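Local coordinates for uncharacterized protein (Staphylococcus aureus subsp. aureus, PDB 4H0A), which is of unknown function but belongs to the CAP family of cysteine-rich secretory proteins and also carries a CAP-associated N-terminal region, at residues Phe56-Lys70 / Val73-Lys86. Sequence-based numbering, arbitrary orientation. Where two conformers were deposited one is given.
Sequences FGQADRVYPFRDGYK and VFKDKNSYYIVSTK. With EDO (1,2-ethanediol), chain E.
K86 NZ donates to the carbonyl O of D67 at 2.8 Å, almost head-on to the C=O (171°). On its way there the lysine chain passes over one face of the Y69 ring. K86 CD sits 3.8 Å from the ring centroid of Y69 as a CH-pi contact. The ammonium adds an off-centre cation-pi contact with the same ring. K86 CG is anti to the backbone N (chi1 -173°), and the chain bends at chi2, which turns the ammonium toward the D67-G68 turn. Next to it K70 and T85 form an antiparallel hydrogen-bonded pair, with T85 N to K70 O at 2.8 Å. These residues belong to two consecutive beta hairpins, strands 61-65, 69-76 and 79-86, at one edge of the antiparallel sheet in the CAP-associated N-terminal region. At the far end, D60 OD2 accepts from K75 N at 2.9 Å, and D60 N bonds to V73 O. V73 CG2 lies over one face of the R61 guanidinium, 3.6 Å from R61 NH2. E211 of helix 201-219 pairs with both R61 and K75. The F74 ring is held on both faces. A59 CB covers one as a CH-pi contact, 3.9 Å from the F74 centroid, and F56 CD2 covers the other. The F56 and F74 planes meet obliquely at 53°. Y81 completes this aromatic cluster, its ring nearly parallel to F56 but slid aside. An ethanediol lies over a face of F56.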
ATOM      1  N   PHE A  56     -16.619  15.282  -1.457  1.00 47.98           N
ATOM      2  CA  PHE A  56     -16.075  15.165  -0.097  1.00 45.72           C
ATOM      3  C   PHE A  56     -15.519  16.437   0.514  1.00 47.68           C
ATOM      4  O   PHE A  56     -15.120  16.413   1.680  1.00 47.23           O
ATOM      5  CB  PHE A  56     -14.913  14.165  -0.116  1.00 45.58           C
ATOM      6  CG  PHE A  56     -15.248  12.811  -0.682  1.00 47.80           C
ATOM      7  CD1 PHE A  56     -16.354  12.104  -0.226  1.00 53.37           C
ATOM      8  CD2 PHE A  56     -14.407  12.198  -1.594  1.00 49.27           C
ATOM      9  CE1 PHE A  56     -16.632  10.825  -0.705  1.00 54.74           C
ATOM     10  CE2 PHE A  56     -14.689  10.922  -2.075  1.00 52.99           C
ATOM     11  CZ  PHE A  56     -15.806  10.246  -1.635  1.00 52.66           C
ATOM     12  N   GLY A  57     -15.437  17.510  -0.248  1.00 42.95           N
ATOM     13  CA  GLY A  57     -14.784  18.709   0.239  1.00 42.07           C
ATOM     14  C   GLY A  57     -13.294  18.559  -0.022  1.00 43.70           C
ATOM     15  O   GLY A  57     -12.854  17.616  -0.687  1.00 42.02           O
ATOM     16  N   GLN A  58     -12.505  19.434   0.556  1.00 39.31           N
ATOM     17  CA  GLN A  58     -11.072  19.450   0.310  1.00 36.75           C
ATOM     18  C   GLN A  58     -10.361  18.226   0.896  1.00 36.79           C
ATOM     19  O   GLN A  58     -10.716  17.750   1.971  1.00 36.21           O
ATOM     20  CB  GLN A  58     -10.474  20.731   0.901  1.00 38.74           C
ATOM     21  CG  GLN A  58     -11.037  22.019   0.259  1.00 48.24           C
ATOM     22  CD  GLN A  58     -10.567  22.230  -1.166  1.00 60.94           C
ATOM     23  OE1 GLN A  58      -9.377  22.149  -1.460  1.00 53.43           O
ATOM     24  NE2 GLN A  58     -11.475  22.546  -2.083  1.00 53.71           N
ATOM     25  N   ALA A  59      -9.345  17.729   0.188  1.00 31.31           N
ATOM     26  CA  ALA A  59      -8.560  16.586   0.643  1.00 29.41           C
ATOM     27  C   ALA A  59      -7.816  16.926   1.928  1.00 33.36           C
ATOM     28  O   ALA A  59      -7.536  18.096   2.210  1.00 32.22           O
ATOM     29  CB  ALA A  59      -7.574  16.155  -0.435  1.00 29.08           C
ATOM     30  N   ASP A  60      -7.511  15.898   2.714  1.00 31.65           N
ATOM     31  CA  ASP A  60      -6.800  16.072   3.979  1.00 32.04           C
ATOM     32  C   ASP A  60      -5.332  16.404   3.746  1.00 32.80           C
ATOM     33  O   ASP A  60      -4.743  17.170   4.502  1.00 31.78           O
ATOM     34  CB  ASP A  60      -6.920  14.793   4.825  1.00 34.05           C
ATOM     35  CG  ASP A  60      -8.356  14.540   5.254  1.00 52.98           C
ATOM     36  OD1 ASP A  60      -8.903  15.366   6.009  1.00 56.64           O
ATOM     37  OD2 ASP A  60      -8.956  13.567   4.767  1.00 60.77           O
ATOM     38  N   ARG A  61      -4.764  15.830   2.690  1.00 28.48           N
ATOM     39  CA  ARG A  61      -3.356  15.929   2.349  1.00 28.84           C
ATOM     40  C   ARG A  61      -3.213  15.880   0.829  1.00 31.91           C
ATOM     41  O   ARG A  61      -3.880  15.046   0.214  1.00 31.19           O
ATOM     42  CB  ARG A  61      -2.698  14.676   2.999  1.00 34.01           C
ATOM     43  CG  ARG A  61      -1.241  14.724   3.251  1.00 42.31           C
ATOM     44  CD  ARG A  61      -0.774  13.747   4.312  1.00 36.50           C
ATOM     45  NE  ARG A  61      -1.230  12.355   4.142  1.00 32.34           N
ATOM     46  CZ  ARG A  61      -0.513  11.330   3.679  1.00 39.20           C
ATOM     47  NH1 ARG A  61       0.719  11.518   3.226  1.00 29.39           N
ATOM     48  NH2 ARG A  61      -1.031  10.105   3.657  1.00 32.03           N
ATOM     49  N   VAL A  62      -2.382  16.746   0.220  1.00 27.80           N
ATOM     50  CA  VAL A  62      -2.109  16.717  -1.230  1.00 27.12           C
ATOM     51  C   VAL A  62      -0.619  16.853  -1.394  1.00 30.66           C
ATOM     52  O   VAL A  62      -0.053  17.782  -0.824  1.00 29.55           O
ATOM     53  CB  VAL A  62      -2.849  17.812  -2.033  1.00 30.73           C
ATOM     54  CG1 VAL A  62      -2.496  17.746  -3.528  1.00 29.90           C
ATOM     55  CG2 VAL A  62      -4.363  17.719  -1.818  1.00 30.41           C
ATOM     56  N   TYR A  63       0.026  15.949  -2.155  0.50 27.82           N
ATOM     57  CA  TYR A  63       1.477  15.983  -2.311  0.50 28.22           C
ATOM     58  C   TYR A  63       1.944  15.361  -3.620  0.50 32.98           C
ATOM     59  O   TYR A  63       1.343  14.402  -4.106  0.50 31.06           O
ATOM     60  CB  TYR A  63       2.147  15.229  -1.145  0.50 28.73           C
ATOM     61  CG  TYR A  63       1.581  13.846  -0.906  0.50 29.26           C
ATOM     62  CD1 TYR A  63       0.439  13.664  -0.137  0.50 30.32           C
ATOM     63  CD2 TYR A  63       2.194  12.715  -1.440  0.50 30.21           C
ATOM     64  CE1 TYR A  63      -0.097  12.396   0.078  0.50 31.75           C
ATOM     65  CE2 TYR A  63       1.680  11.440  -1.215  0.50 30.68           C
ATOM     66  CZ  TYR A  63       0.529  11.282  -0.459  0.50 34.72           C
ATOM     67  OH  TYR A  63       0.018  10.016  -0.256  0.50 33.27           O
ATOM     68  N   PRO A  64       3.073  15.843  -4.156  1.00 32.47           N
ATOM     69  CA  PRO A  64       3.606  15.229  -5.374  1.00 34.20           C
ATOM     70  C   PRO A  64       4.401  13.966  -5.070  1.00 45.16           C
ATOM     71  O   PRO A  64       4.945  13.807  -3.979  1.00 43.07           O
ATOM     72  CB  PRO A  64       4.543  16.310  -5.920  1.00 37.19           C
ATOM     73  CG  PRO A  64       5.049  17.009  -4.694  1.00 41.21           C
ATOM     74  CD  PRO A  64       3.929  16.967  -3.693  1.00 34.38           C
ATOM     75  N   PHE A  65       4.537  13.101  -6.065  1.00 47.23           N
ATOM     76  CA  PHE A  65       5.487  11.998  -5.984  1.00 50.73           C
ATOM     77  C   PHE A  65       6.168  11.878  -7.370  1.00 58.89           C
ATOM     78  O   PHE A  65       5.877  12.692  -8.254  1.00 59.62           O
ATOM     79  CB  PHE A  65       4.880  10.715  -5.433  1.00 52.68           C
ATOM     80  CG  PHE A  65       3.823  10.025  -6.238  1.00 55.15           C
ATOM     81  CD1 PHE A  65       2.488  10.341  -6.061  1.00 55.69           C
ATOM     82  CD2 PHE A  65       4.134   8.902  -6.997  1.00 58.41           C
ATOM     83  CE1 PHE A  65       1.496   9.618  -6.715  1.00 56.60           C
ATOM     84  CE2 PHE A  65       3.138   8.181  -7.647  1.00 60.80           C
ATOM     85  CZ  PHE A  65       1.823   8.527  -7.480  1.00 57.19           C
ATOM     86  N   ARG A  66       7.188  11.016  -7.496  1.00 57.56           N
ATOM     87  CA  ARG A  66       7.986  10.907  -8.737  1.00 59.02           C
ATOM     88  C   ARG A  66       7.141  10.676 -10.000  1.00 59.73           C
ATOM     89  O   ARG A  66       6.044  10.144  -9.938  1.00 57.03           O
ATOM     90  CB  ARG A  66       9.050   9.781  -8.645  1.00 63.17           C
ATOM     91  CG  ARG A  66       8.509   8.451  -8.116  1.00 77.32           C
ATOM     92  CD  ARG A  66       9.188   7.217  -8.674  1.00 91.08           C
ATOM     93  NE  ARG A  66      10.558   7.053  -8.186  1.00101.16           N
ATOM     94  CZ  ARG A  66      11.228   5.899  -8.138  1.00115.74           C
ATOM     95  NH1 ARG A  66      10.653   4.766  -8.538  1.00100.74           N
ATOM     96  NH2 ARG A  66      12.472   5.866  -7.677  1.00105.03           N
ATOM     97  N   ASP A  67       7.701  11.070 -11.141  1.00 57.78           N
ATOM     98  CA  ASP A  67       7.136  10.923 -12.484  1.00 57.87           C
ATOM     99  C   ASP A  67       5.871  11.776 -12.707  1.00 56.27           C
ATOM    100  O   ASP A  67       5.060  11.442 -13.569  1.00 56.97           O
ATOM    101  CB  ASP A  67       6.857   9.442 -12.818  1.00 60.67           C
ATOM    102  CG  ASP A  67       7.995   8.527 -12.429  1.00 70.56           C
ATOM    103  OD1 ASP A  67       9.163   8.883 -12.701  1.00 73.14           O
ATOM    104  OD2 ASP A  67       7.726   7.485 -11.803  1.00 74.59           O
ATOM    105  N   GLY A  68       5.755  12.897 -12.004  1.00 48.38           N
ATOM    106  CA  GLY A  68       4.688  13.861 -12.236  1.00 46.20           C
ATOM    107  C   GLY A  68       3.295  13.517 -11.762  1.00 47.02           C
ATOM    108  O   GLY A  68       2.334  14.089 -12.283  1.00 45.83           O
ATOM    109  N   TYR A  69       3.161  12.640 -10.747  1.00 40.77           N
ATOM    110  CA  TYR A  69       1.860  12.323 -10.175  1.00 39.14           C
ATOM    111  C   TYR A  69       1.617  13.154  -8.908  1.00 37.93           C
ATOM    112  O   TYR A  69       2.556  13.692  -8.320  1.00 35.61           O
ATOM    113  CB  TYR A  69       1.752  10.836  -9.829  1.00 41.28           C
ATOM    114  CG  TYR A  69       1.772   9.926 -11.035  1.00 44.36           C
ATOM    115  CD1 TYR A  69       0.607   9.633 -11.732  1.00 46.00           C
ATOM    116  CD2 TYR A  69       2.953   9.338 -11.465  1.00 47.36           C
ATOM    117  CE1 TYR A  69       0.618   8.774 -12.832  1.00 47.25           C
ATOM    118  CE2 TYR A  69       2.978   8.482 -12.563  1.00 50.26           C
ATOM    119  CZ  TYR A  69       1.803   8.186 -13.233  1.00 56.41           C
ATOM    120  OH  TYR A  69       1.794   7.347 -14.325  1.00 57.51           O
ATOM    121  N   LYS A  70       0.360  13.242  -8.501  1.00 33.94           N
ATOM    122  CA  LYS A  70      -0.035  13.945  -7.280  1.00 34.11           C
ATOM    123  C   LYS A  70      -0.997  13.068  -6.516  1.00 38.03           C
ATOM    124  O   LYS A  70      -1.902  12.499  -7.130  1.00 39.84           O
ATOM    125  CB  LYS A  70      -0.686  15.297  -7.608  1.00 37.48           C
ATOM    126  CG  LYS A  70       0.204  16.499  -7.445  1.00 58.61           C
ATOM    127  CD  LYS A  70      -0.660  17.741  -7.268  1.00 65.68           C
ATOM    128  CE  LYS A  70       0.043  18.997  -7.673  1.00 68.49           C
ATOM    129  NZ  LYS A  70      -0.920  20.053  -8.064  1.00 81.02           N
ATOM    130  N   VAL A  73      -5.352  12.611  -0.327  1.00 27.67           N
ATOM    131  CA  VAL A  73      -5.832  11.652   0.659  1.00 27.36           C
ATOM    132  C   VAL A  73      -7.133  12.176   1.216  1.00 32.06           C
ATOM    133  O   VAL A  73      -7.194  13.329   1.648  1.00 31.87           O
ATOM    134  CB  VAL A  73      -4.785  11.378   1.759  1.00 30.83           C
ATOM    135  CG1 VAL A  73      -5.307  10.363   2.784  1.00 30.62           C
ATOM    136  CG2 VAL A  73      -3.479  10.896   1.131  1.00 30.87           C
ATOM    137  N   PHE A  74      -8.182  11.338   1.199  1.00 29.60           N
ATOM    138  CA  PHE A  74      -9.485  11.675   1.761  1.00 29.76           C
ATOM    139  C   PHE A  74      -9.806  10.644   2.811  1.00 34.93           C
ATOM    140  O   PHE A  74      -9.781   9.452   2.506  1.00 34.10           O
ATOM    141  CB  PHE A  74     -10.579  11.672   0.686  1.00 31.57           C
ATOM    142  CG  PHE A  74     -10.402  12.650  -0.434  1.00 32.30           C
ATOM    143  CD1 PHE A  74      -9.704  12.294  -1.584  1.00 33.39           C
ATOM    144  CD2 PHE A  74     -10.991  13.908  -0.378  1.00 32.92           C
ATOM    145  CE1 PHE A  74      -9.584  13.187  -2.645  1.00 33.94           C
ATOM    146  CE2 PHE A  74     -10.876  14.794  -1.446  1.00 35.04           C
ATOM    147  CZ  PHE A  74     -10.174  14.430  -2.572  1.00 32.76           C
ATOM    148  N   LYS A  75     -10.110  11.062   4.033  1.00 32.73           N
ATOM    149  CA  LYS A  75     -10.418  10.059   5.044  1.00 34.00           C
ATOM    150  C   LYS A  75     -11.385  10.550   6.083  1.00 40.17           C
ATOM    151  O   LYS A  75     -11.490  11.742   6.349  1.00 39.84           O
ATOM    152  CB  LYS A  75      -9.137   9.587   5.730  1.00 36.06           C
ATOM    153  CG  LYS A  75      -8.316  10.682   6.357  1.00 45.41           C
ATOM    154  CD  LYS A  75      -7.108  10.146   7.091  1.00 51.09           C
ATOM    155  CE  LYS A  75      -6.491  11.225   7.958  1.00 52.19           C
ATOM    156  NZ  LYS A  75      -5.407  10.694   8.817  1.00 59.67           N
ATOM    157  N   ASP A  76     -12.080   9.594   6.686  1.00 38.31           N
ATOM    158  CA  ASP A  76     -13.000   9.847   7.779  1.00 39.26           C
ATOM    159  C   ASP A  76     -13.105   8.544   8.582  1.00 41.20           C
ATOM    160  O   ASP A  76     -12.394   7.585   8.281  1.00 38.88           O
ATOM    161  CB  ASP A  76     -14.353  10.384   7.260  1.00 43.06           C
ATOM    162  CG  ASP A  76     -15.219   9.439   6.446  1.00 54.83           C
ATOM    163  OD1 ASP A  76     -14.991   8.214   6.508  1.00 54.97           O
ATOM    164  OD2 ASP A  76     -16.157   9.925   5.778  1.00 60.97           O
ATOM    165  N   LYS A  77     -13.941   8.501   9.598  1.00 38.68           N
ATOM    166  CA  LYS A  77     -14.058   7.311  10.439  1.00 39.82           C
ATOM    167  C   LYS A  77     -14.350   6.021   9.661  1.00 44.00           C
ATOM    168  O   LYS A  77     -13.814   4.985  10.048  1.00 44.88           O
ATOM    169  CB  LYS A  77     -15.153   7.499  11.518  1.00 43.43           C
ATOM    170  CG  LYS A  77     -15.158   6.408  12.580  1.00 65.46           C
ATOM    171  CD  LYS A  77     -15.939   6.813  13.835  1.00 73.71           C
ATOM    172  CE  LYS A  77     -15.100   7.591  14.823  1.00 86.96           C
ATOM    173  NZ  LYS A  77     -15.846   7.873  16.081  1.00102.17           N
ATOM    174  N   ASN A  78     -15.178   6.072   8.591  1.00 39.67           N
ATOM    175  CA  ASN A  78     -15.595   4.872   7.864  1.00 40.64           C
ATOM    176  C   ASN A  78     -14.950   4.682   6.492  1.00 41.88           C
ATOM    177  O   ASN A  78     -15.275   3.696   5.820  1.00 41.35           O
ATOM    178  CB  ASN A  78     -17.108   4.888   7.681  1.00 46.57           C
ATOM    179  CG  ASN A  78     -17.850   5.074   8.983  1.00 68.58           C
ATOM    180  OD1 ASN A  78     -17.575   4.387   9.977  1.00 61.47           O
ATOM    181  ND2 ASN A  78     -18.784   6.017   9.024  1.00 60.86           N
ATOM    182  N   SER A  79     -14.027   5.552   6.076  1.00 36.17           N
ATOM    183  CA  SER A  79     -13.425   5.386   4.761  1.00 34.65           C
ATOM    184  C   SER A  79     -12.027   5.955   4.702  1.00 36.28           C
ATOM    185  O   SER A  79     -11.675   6.842   5.481  1.00 36.23           O
ATOM    186  CB  SER A  79     -14.291   6.064   3.707  1.00 39.19           C
ATOM    187  OG  SER A  79     -14.414   7.453   3.970  1.00 43.77           O
ATOM    188  N   TYR A  80     -11.233   5.430   3.762  1.00 31.22           N
ATOM    189  CA  TYR A  80      -9.868   5.873   3.547  1.00 30.15           C
ATOM    190  C   TYR A  80      -9.542   5.742   2.077  1.00 33.63           C
ATOM    191  O   TYR A  80      -9.648   4.639   1.538  1.00 33.51           O
ATOM    192  CB  TYR A  80      -8.912   5.040   4.412  1.00 31.27           C
ATOM    193  CG  TYR A  80      -7.477   5.497   4.283  1.00 30.73           C
ATOM    194  CD1 TYR A  80      -7.002   6.583   5.015  1.00 31.64           C
ATOM    195  CD2 TYR A  80      -6.616   4.907   3.361  1.00 30.68           C
ATOM    196  CE1 TYR A  80      -5.705   7.057   4.849  1.00 29.34           C
ATOM    197  CE2 TYR A  80      -5.306   5.361   3.200  1.00 30.18           C
ATOM    198  CZ  TYR A  80      -4.856   6.440   3.943  1.00 34.02           C
ATOM    199  OH  TYR A  80      -3.555   6.860   3.800  1.00 32.31           O
ATOM    200  N   TYR A  81      -9.160   6.851   1.420  1.00 29.43           N
ATOM    201  CA  TYR A  81      -8.822   6.850  -0.000  1.00 28.85           C
ATOM    202  C   TYR A  81      -7.490   7.527  -0.278  1.00 31.55           C
ATOM    203  O   TYR A  81      -7.273   8.638   0.217  1.00 30.63           O
ATOM    204  CB  TYR A  81      -9.892   7.609  -0.805  1.00 30.08           C
ATOM    205  CG  TYR A  81     -11.317   7.198  -0.536  1.00 31.96           C
ATOM    206  CD1 TYR A  81     -11.865   6.069  -1.141  1.00 34.40           C
ATOM    207  CD2 TYR A  81     -12.148   7.976   0.264  1.00 32.67           C
ATOM    208  CE1 TYR A  81     -13.198   5.720  -0.941  1.00 35.41           C
ATOM    209  CE2 TYR A  81     -13.484   7.640   0.458  1.00 34.31           C
ATOM    210  CZ  TYR A  81     -14.006   6.508  -0.144  1.00 37.86           C
ATOM    211  OH  TYR A  81     -15.331   6.163   0.017  1.00 39.60           O
ATOM    212  N   ILE A  82      -6.624   6.893  -1.079  1.00 29.34           N
ATOM    213  CA  ILE A  82      -5.415   7.509  -1.623  1.00 28.24           C
ATOM    214  C   ILE A  82      -5.709   7.610  -3.104  1.00 32.08           C
ATOM    215  O   ILE A  82      -5.773   6.581  -3.787  1.00 30.95           O
ATOM    216  CB  ILE A  82      -4.065   6.800  -1.339  1.00 32.19           C
ATOM    217  CG1 ILE A  82      -3.830   6.630   0.173  1.00 31.85           C
ATOM    218  CG2 ILE A  82      -2.908   7.624  -2.001  1.00 31.91           C
ATOM    219  CD1 ILE A  82      -2.662   5.666   0.515  1.00 34.57           C
ATOM    220  N   VAL A  83      -5.939   8.835  -3.588  1.00 29.00           N
ATOM    221  CA  VAL A  83      -6.306   9.096  -4.979  1.00 28.67           C
ATOM    222  C   VAL A  83      -5.107   9.686  -5.705  1.00 32.66           C
ATOM    223  O   VAL A  83      -4.667  10.763  -5.322  1.00 30.95           O
ATOM    224  CB  VAL A  83      -7.524  10.059  -5.014  1.00 30.78           C
ATOM    225  CG1 VAL A  83      -7.944  10.363  -6.448  1.00 31.74           C
ATOM    226  CG2 VAL A  83      -8.694   9.496  -4.196  1.00 29.87           C
ATOM    227  N   SER A  84      -4.602   9.014  -6.753  1.00 30.52           N
ATOM    228  CA  SER A  84      -3.473   9.532  -7.541  1.00 31.90           C
ATOM    229  C   SER A  84      -3.981  10.180  -8.801  1.00 36.19           C
ATOM    230  O   SER A  84      -4.888   9.639  -9.437  1.00 37.82           O
ATOM    231  CB  SER A  84      -2.496   8.419  -7.907  1.00 35.18           C
ATOM    232  OG  SER A  84      -2.187   7.624  -6.778  1.00 35.65           O
ATOM    233  N   THR A  85      -3.369  11.295  -9.192  1.00 31.88           N
ATOM    234  CA  THR A  85      -3.761  12.023 -10.384  1.00 33.39           C
ATOM    235  C   THR A  85      -2.550  12.363 -11.246  1.00 38.36           C
ATOM    236  O   THR A  85      -1.422  12.405 -10.762  1.00 37.00           O
ATOM    237  CB  THR A  85      -4.495  13.335 -10.007  1.00 37.12           C
ATOM    238  OG1 THR A  85      -3.541  14.244  -9.472  1.00 37.34           O
ATOM    239  CG2 THR A  85      -5.630  13.127  -8.996  1.00 34.12           C
ATOM    240  N   LYS A  86      -2.806  12.605 -12.518  1.00 38.22           N
ATOM    241  CA  LYS A  86      -1.818  13.061 -13.489  1.00 39.88           C
ATOM    242  C   LYS A  86      -2.535  14.055 -14.360  1.00 46.89           C
ATOM    243  O   LYS A  86      -3.542  13.689 -14.961  1.00 46.58           O
ATOM    244  CB  LYS A  86      -1.227  11.905 -14.304  1.00 44.47           C
ATOM    245  CG  LYS A  86      -0.065  12.360 -15.218  1.00 57.28           C
ATOM    246  CD  LYS A  86       1.161  11.488 -15.035  1.00 65.61           C
ATOM    247  CE  LYS A  86       2.272  11.829 -15.986  1.00 79.29           C
ATOM    248  NZ  LYS A  86       3.429  10.912 -15.819  1.00 91.33           N
TER
HETATM  249  C1  EDO E 403     -14.595  12.143   3.309  1.00 75.83           C
HETATM  250  O1  EDO E 403     -13.381  12.788   3.618  1.00 76.70           O
HETATM  251  C2  EDO E 403     -14.297  10.848   2.542  1.00 74.62           C
HETATM  252  O2  EDO E 403     -15.516  10.142   2.387  1.00 74.83           O